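Local coordinates for protein alpha-galactosidase (Thermus thermophilus, PDB 6LCJ) that probably hydrolyses alpha-galactosidic bonds as a hexameric glycoside hydrolase of family GH36, at residues 41-46 against 97-102; 9-14 against 37-42; 91-96 against 103-108. All blocks are in the same frame, centred on the assembly; numbering follows the deposited sequence.

Contact 1. Residues 41-46 against 97-102; sequences PAKGFF and RGPDGR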
# COMPACT_ATOMS: atom_id res chain seq x y z
N PRO E 41 12.20 15.03 -36.07
CA PRO E 41 12.28 14.30 -34.80
C PRO E 41 13.23 15.03 -33.86
O PRO E 41 14.32 15.45 -34.26
CB PRO E 41 12.83 12.93 -35.22
CG PRO E 41 13.65 13.22 -36.46
CD PRO E 41 12.94 14.36 -37.16
N ALA E 42 12.79 15.21 -32.61
CA ALA E 42 13.49 16.08 -31.67
C ALA E 42 14.40 15.26 -30.76
O ALA E 42 13.97 14.25 -30.20
CB ALA E 42 12.49 16.88 -30.84
N LYS E 43 15.65 15.71 -30.62
CA LYS E 43 16.62 15.03 -29.76
C LYS E 43 16.90 15.77 -28.46
O LYS E 43 17.43 15.16 -27.51
CB LYS E 43 17.94 14.81 -30.50
CG LYS E 43 17.79 14.16 -31.87
CD LYS E 43 17.49 12.66 -31.76
CE LYS E 43 17.03 12.08 -33.10
NZ LYS E 43 17.97 12.41 -34.23
N GLY E 44 16.58 17.05 -28.37
CA GLY E 44 16.75 17.77 -27.12
C GLY E 44 15.60 18.74 -26.87
O GLY E 44 15.01 19.29 -27.80
N PHE E 45 15.31 18.93 -25.59
CA PHE E 45 14.37 19.95 -25.13
C PHE E 45 15.14 20.95 -24.28
O PHE E 45 15.91 20.56 -23.39
CB PHE E 45 13.22 19.32 -24.32
CG PHE E 45 12.37 20.34 -23.54
CD1 PHE E 45 11.72 21.38 -24.19
CD2 PHE E 45 12.21 20.22 -22.16
CE1 PHE E 45 10.93 22.29 -23.48
CE2 PHE E 45 11.41 21.13 -21.44
CZ PHE E 45 10.78 22.17 -22.10
N PHE E 46 14.95 22.24 -24.56
CA PHE E 46 15.57 23.26 -23.73
C PHE E 46 14.71 23.48 -22.49
O PHE E 46 13.58 24.00 -22.56
CB PHE E 46 15.77 24.57 -24.49
CG PHE E 46 16.36 25.65 -23.63
CD1 PHE E 46 17.64 25.52 -23.12
CD2 PHE E 46 15.62 26.78 -23.30
CE1 PHE E 46 18.18 26.51 -22.31
CE2 PHE E 46 16.17 27.78 -22.51
CZ PHE E 46 17.45 27.64 -22.02
N ARG E 97 15.27 20.66 -30.40
CA ARG E 97 16.50 20.65 -31.17
C ARG E 97 16.42 19.65 -32.32
O ARG E 97 16.24 18.45 -32.09
CB ARG E 97 17.68 20.30 -30.26
CG ARG E 97 19.01 20.63 -30.86
CD ARG E 97 20.10 20.16 -29.95
NE ARG E 97 20.78 21.29 -29.34
CZ ARG E 97 21.37 21.25 -28.16
NH1 ARG E 97 21.38 20.12 -27.47
NH2 ARG E 97 21.98 22.34 -27.69
N GLY E 98 16.56 20.16 -33.54
CA GLY E 98 16.67 19.31 -34.71
C GLY E 98 18.04 18.66 -34.77
O GLY E 98 19.03 19.20 -34.25
N PRO E 99 18.11 17.47 -35.38
CA PRO E 99 19.42 16.81 -35.59
C PRO E 99 20.53 17.72 -36.12
O PRO E 99 21.72 17.43 -35.88
CB PRO E 99 19.08 15.70 -36.60
CG PRO E 99 17.66 15.34 -36.27
CD PRO E 99 16.98 16.58 -35.72
N ASP E 100 20.19 18.81 -36.80
CA ASP E 100 21.15 19.70 -37.45
C ASP E 100 21.65 20.82 -36.55
O ASP E 100 22.35 21.72 -37.04
CB ASP E 100 20.52 20.30 -38.70
CG ASP E 100 19.12 20.81 -38.44
OD1 ASP E 100 18.36 20.13 -37.70
OD2 ASP E 100 18.77 21.90 -38.97
N GLY E 101 21.31 20.81 -35.26
CA GLY E 101 21.68 21.90 -34.38
C GLY E 101 20.86 23.16 -34.52
O GLY E 101 21.23 24.20 -33.95
N ARG E 102 19.76 23.13 -35.26
CA ARG E 102 18.83 24.24 -35.26
C ARG E 102 17.75 24.00 -34.21
O ARG E 102 17.41 22.86 -33.89
CB ARG E 102 18.23 24.44 -36.65
CG ARG E 102 19.30 24.84 -37.67
CD ARG E 102 18.72 25.49 -38.92
NE ARG E 102 17.91 24.55 -39.68
CZ ARG E 102 16.86 24.92 -40.42
NH1 ARG E 102 16.52 26.21 -40.49
NH2 ARG E 102 16.16 24.00 -41.08
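R97 N donates to G44 O at 3.0 Å, the shorter of two backbone bonds by which strand 44-48 meets the end of its antiparallel neighbour 93-97 in the seven-stranded sheet of the N-terminal beta domain. The bond is bent, at 138°, and the donor lies off the carbonyl plane. One step on, K43 N reaches R97 O at 3.2 Å along a nearly straight path of 171°, and R97 is thus held through both its N-H and its carbonyl. The R97 chain leaves G44 behind: its first torsion (chi1 -164°) turns CG away from the backbone N, and the guanidinium ends far from 41-46, in a salt bridge with E140 and a cation-pi contact with W58.

The chain then reverses through a type I turn from G98 to G101 with a G1 bulge: G101, the last residue of the turn, has positive phi, and G98 N bonds to R102 O beyond it, while a salt bridge from R102 to D100 spans the turn. The ring of P99, at the turn's corner, lies against 41-46. P99 CD is 3.2 Å from P41 O, and K43, bent at chi2 and chi4, crosses the proline at about a right angle, bringing K43 NZ to 3.6 Å from P99 CG.

Contact 2. Residues 9-14 against 37-42; sequences GGAEVF and FPPFPA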
# COMPACT_ATOMS: atom_id res chain seq x y z
N GLY E 9 11.66 28.19 -40.84
CA GLY E 9 13.09 28.27 -41.02
C GLY E 9 13.52 27.54 -42.28
O GLY E 9 14.47 26.75 -42.26
N GLY E 10 12.82 27.81 -43.37
CA GLY E 10 12.90 26.92 -44.50
C GLY E 10 12.17 25.62 -44.29
O GLY E 10 12.37 24.68 -45.06
N ALA E 11 11.34 25.54 -43.25
CA ALA E 11 10.59 24.33 -42.92
C ALA E 11 9.11 24.68 -42.77
O ALA E 11 8.74 25.82 -42.50
CB ALA E 11 11.11 23.67 -41.64
N GLU E 12 8.28 23.65 -42.95
CA GLU E 12 6.84 23.75 -42.76
C GLU E 12 6.49 23.35 -41.33
O GLU E 12 6.73 22.21 -40.93
CB GLU E 12 6.12 22.85 -43.76
CG GLU E 12 4.62 22.92 -43.75
CD GLU E 12 3.99 21.93 -44.72
OE1 GLU E 12 4.53 20.80 -44.85
OE2 GLU E 12 2.97 22.28 -45.35
N VAL E 13 5.93 24.28 -40.55
CA VAL E 13 5.67 24.05 -39.14
C VAL E 13 4.17 24.13 -38.90
O VAL E 13 3.51 25.08 -39.34
CB VAL E 13 6.44 25.05 -38.25
CG1 VAL E 13 6.20 24.74 -36.79
CG2 VAL E 13 7.93 25.01 -38.58
N PHE E 14 3.63 23.14 -38.20
CA PHE E 14 2.22 23.11 -37.88
C PHE E 14 2.04 23.56 -36.44
O PHE E 14 2.87 23.26 -35.57
CB PHE E 14 1.65 21.70 -38.09
CG PHE E 14 1.71 21.25 -39.51
CD1 PHE E 14 0.85 21.78 -40.46
CD2 PHE E 14 2.65 20.32 -39.92
CE1 PHE E 14 0.91 21.38 -41.78
CE2 PHE E 14 2.73 19.91 -41.24
CZ PHE E 14 1.85 20.44 -42.17
N PHE E 37 4.31 21.99 -33.41
CA PHE E 37 4.82 20.65 -33.68
C PHE E 37 6.08 20.75 -34.51
O PHE E 37 6.07 21.41 -35.55
CB PHE E 37 3.78 19.79 -34.39
CG PHE E 37 2.48 19.69 -33.64
CD1 PHE E 37 2.24 18.63 -32.78
CD2 PHE E 37 1.52 20.68 -33.77
CE1 PHE E 37 1.06 18.56 -32.08
CE2 PHE E 37 0.34 20.62 -33.06
CZ PHE E 37 0.10 19.56 -32.22
N PRO E 38 7.17 20.13 -34.08
CA PRO E 38 8.40 20.18 -34.84
C PRO E 38 8.24 19.47 -36.16
O PRO E 38 7.58 18.42 -36.26
CB PRO E 38 9.41 19.46 -33.93
CG PRO E 38 8.58 18.58 -33.08
CD PRO E 38 7.32 19.34 -32.84
N PRO E 39 8.82 20.01 -37.21
CA PRO E 39 8.85 19.31 -38.49
C PRO E 39 10.07 18.40 -38.59
O PRO E 39 10.58 18.15 -39.68
CB PRO E 39 8.92 20.45 -39.49
CG PRO E 39 9.71 21.52 -38.76
CD PRO E 39 9.40 21.37 -37.29
N PHE E 40 10.54 17.91 -37.44
CA PHE E 40 11.72 17.07 -37.35
C PHE E 40 11.56 16.20 -36.11
O PHE E 40 10.84 16.58 -35.19
CB PHE E 40 13.03 17.88 -37.25
CG PHE E 40 13.03 18.94 -36.17
CD1 PHE E 40 13.29 18.60 -34.84
CD2 PHE E 40 12.81 20.28 -36.48
CE1 PHE E 40 13.30 19.57 -33.84
CE2 PHE E 40 12.81 21.25 -35.48
CZ PHE E 40 13.06 20.90 -34.16
N PRO E 41 12.20 15.03 -36.07
CA PRO E 41 12.28 14.30 -34.80
C PRO E 41 13.23 15.03 -33.86
O PRO E 41 14.32 15.45 -34.26
CB PRO E 41 12.83 12.93 -35.22
CG PRO E 41 13.65 13.22 -36.46
CD PRO E 41 12.94 14.36 -37.16
N ALA E 42 12.79 15.21 -32.61
CA ALA E 42 13.49 16.08 -31.67
C ALA E 42 14.40 15.26 -30.76
O ALA E 42 13.97 14.25 -30.20
CB ALA E 42 12.49 16.88 -30.84
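Strands 12-17 and 33-37 are antiparallel neighbours in the six-stranded sheet of the N-terminal beta domain, and this contact lies where their pairing gives way to a proline-rich loop. F37 N donates to F14 O at 2.9 Å and 167°, approaching nearly along the axis of the carbonyl. The same oxygen, F14 O, also lies at the edge of the F37 ring, close to its plane and 3.4 Å from F37 CD2, and so is met by both the N-H and the ring rim of one residue. F37 has CG anti to its carbonyl carbon (chi1 -56°), a torsion that keeps the ring beside its own backbone N and hence beside F14 O. The F14 side chain starts on the same face of the sheet, but its ring leads away from 37-42; F14 CB comes no closer than 4.4 Å to F37 CD2. A neighbouring subunit reaches these two phenylalanines: its R249 makes a cation-pi contact with F14, and its R255 packs on F37.

Past F37, P38 and P39 have no N-H to continue the ladder, and van der Waals contact takes over. V13 divides its two methyls between the partners: V13 CG1, anti to the backbone N, lies 3.6 Å from F37 O, while V13 CG2 lies 3.9 Å from P39 CG. The proline ring bridges further along the strand, where A11 CB lies 3.9 Å from P39 CG. E12 itself extends to a salt bridge with R5 of strand 2-7. Within the loop, P38 CB sits 3.8 Å above the plane of the F40 ring, over its centre. On the strand side, E12 O is 3.2 Å from P39 CB.

Contact 3. Residues 91-96 against 103-108; sequences SGVGAL and ALLLGA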
# COMPACT_ATOMS: atom_id res chain seq x y z
N SER E 91 10.07 27.12 -17.68
CA SER E 91 9.46 28.41 -17.39
C SER E 91 9.66 29.39 -18.55
O SER E 91 10.80 29.62 -18.98
CB SER E 91 10.03 29.02 -16.11
OG SER E 91 9.74 30.41 -16.09
N GLY E 92 8.56 29.96 -19.02
CA GLY E 92 8.60 31.09 -19.94
C GLY E 92 8.99 30.74 -21.36
O GLY E 92 8.31 31.19 -22.29
N VAL E 93 10.05 29.96 -21.56
CA VAL E 93 10.53 29.64 -22.90
C VAL E 93 10.96 28.17 -22.95
O VAL E 93 11.43 27.59 -21.96
CB VAL E 93 11.69 30.57 -23.33
CG1 VAL E 93 12.81 30.53 -22.31
CG2 VAL E 93 12.23 30.19 -24.74
N GLY E 94 10.79 27.56 -24.12
CA GLY E 94 11.28 26.23 -24.37
C GLY E 94 11.76 26.14 -25.80
O GLY E 94 11.53 27.03 -26.62
N ALA E 95 12.46 25.04 -26.09
CA ALA E 95 12.94 24.84 -27.45
C ALA E 95 13.18 23.37 -27.69
O ALA E 95 13.51 22.62 -26.76
CB ALA E 95 14.21 25.66 -27.74
N LEU E 96 13.00 22.96 -28.94
CA LEU E 96 13.30 21.62 -29.40
C LEU E 96 14.44 21.69 -30.40
O LEU E 96 14.58 22.67 -31.15
CB LEU E 96 12.06 20.96 -30.03
CG LEU E 96 10.92 20.62 -29.07
CD1 LEU E 96 9.69 20.09 -29.80
CD2 LEU E 96 11.38 19.62 -28.01
N ALA E 103 17.24 25.10 -33.65
CA ALA E 103 16.30 25.04 -32.54
C ALA E 103 14.94 25.61 -32.95
O ALA E 103 14.86 26.64 -33.63
CB ALA E 103 16.84 25.79 -31.33
N LEU E 104 13.88 24.92 -32.55
CA LEU E 104 12.53 25.47 -32.62
C LEU E 104 12.23 26.06 -31.25
O LEU E 104 12.15 25.33 -30.26
CB LEU E 104 11.52 24.38 -33.00
CG LEU E 104 10.06 24.83 -33.10
CD1 LEU E 104 9.86 25.66 -34.35
CD2 LEU E 104 9.15 23.62 -33.08
N LEU E 105 12.07 27.38 -31.19
CA LEU E 105 11.90 28.11 -29.94
C LEU E 105 10.48 28.62 -29.81
O LEU E 105 9.93 29.21 -30.74
CB LEU E 105 12.88 29.29 -29.86
CG LEU E 105 12.91 30.15 -28.59
CD1 LEU E 105 14.31 30.70 -28.33
CD2 LEU E 105 11.88 31.29 -28.65
N LEU E 106 9.90 28.42 -28.62
CA LEU E 106 8.61 28.98 -28.24
C LEU E 106 8.81 29.72 -26.92
O LEU E 106 9.09 29.08 -25.90
CB LEU E 106 7.56 27.88 -28.10
CG LEU E 106 6.20 28.36 -27.59
CD1 LEU E 106 5.44 29.05 -28.73
CD2 LEU E 106 5.40 27.22 -26.97
N GLY E 107 8.64 31.04 -26.93
CA GLY E 107 8.87 31.84 -25.74
C GLY E 107 7.78 32.84 -25.42
O GLY E 107 7.31 33.58 -26.29
N ALA E 108 7.37 32.90 -24.15
CA ALA E 108 6.34 33.84 -23.74
C ALA E 108 6.85 35.28 -23.80
O ALA E 108 7.99 35.59 -23.45
CB ALA E 108 5.89 33.53 -22.32
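From its CB, which faces A95 CB at 4.4 Å, the L105 side chain runs along the strand toward V93. Its first torsion sets CG anti to the backbone N (chi1 -177°), and there CG lies 3.9 Å from both V93 CG2 and G94 O. At the tip the chain straddles that same methyl, CD1 at 4.2 Å and CD2 at 4.1 Å from V93 CG2, while helix 140-149 covers the leucine with V143, F144 and Y147. Cut back to an alanine, this position would probably leave V93 CG2 without its leucine partner and open a gap beneath the helix.

The backbone frame is the beta hairpin of strands 93-97 and 102-108, in which A95 and L105 form a non-hydrogen-bonded pair flanked by hydrogen-bonded G94-L106 and L96-L104. Both are joined in both directions; in the second, L96 N reaches L104 O at 2.8 Å and L104 N reaches L96 O at 2.7 Å. On the other face L96 and L106 pack on L122. Opposite V93 stands G107, where a beta carbon would press tightly on V93 CG2. Beyond it the last rung is A108 N to G92 O, 2.7 Å at 175°.

The three contacts lie close together in the N-terminal beta domain, on one side of the chain's centre: contacts 1 and 2 are about 10 Å apart between centres, 1 and 3 about 12 Å, and 2 and 3 about 14 Å. Contact 2 belongs to the six-stranded sheet, contacts 1 and 3 to the seven-stranded one. Contact 2 closes before contact 3 opens, whereas the segments of contacts 1 and 3 alternate along the chain. P41 and A42 are common to contacts 1 and 2, and F46 N probably bonds to A95 O at 2.7 Å, tying 1 to 3. P38 packs on L96 between the sheets. The cluster thus runs from a subunit interface at contact 2 into the buried hairpin.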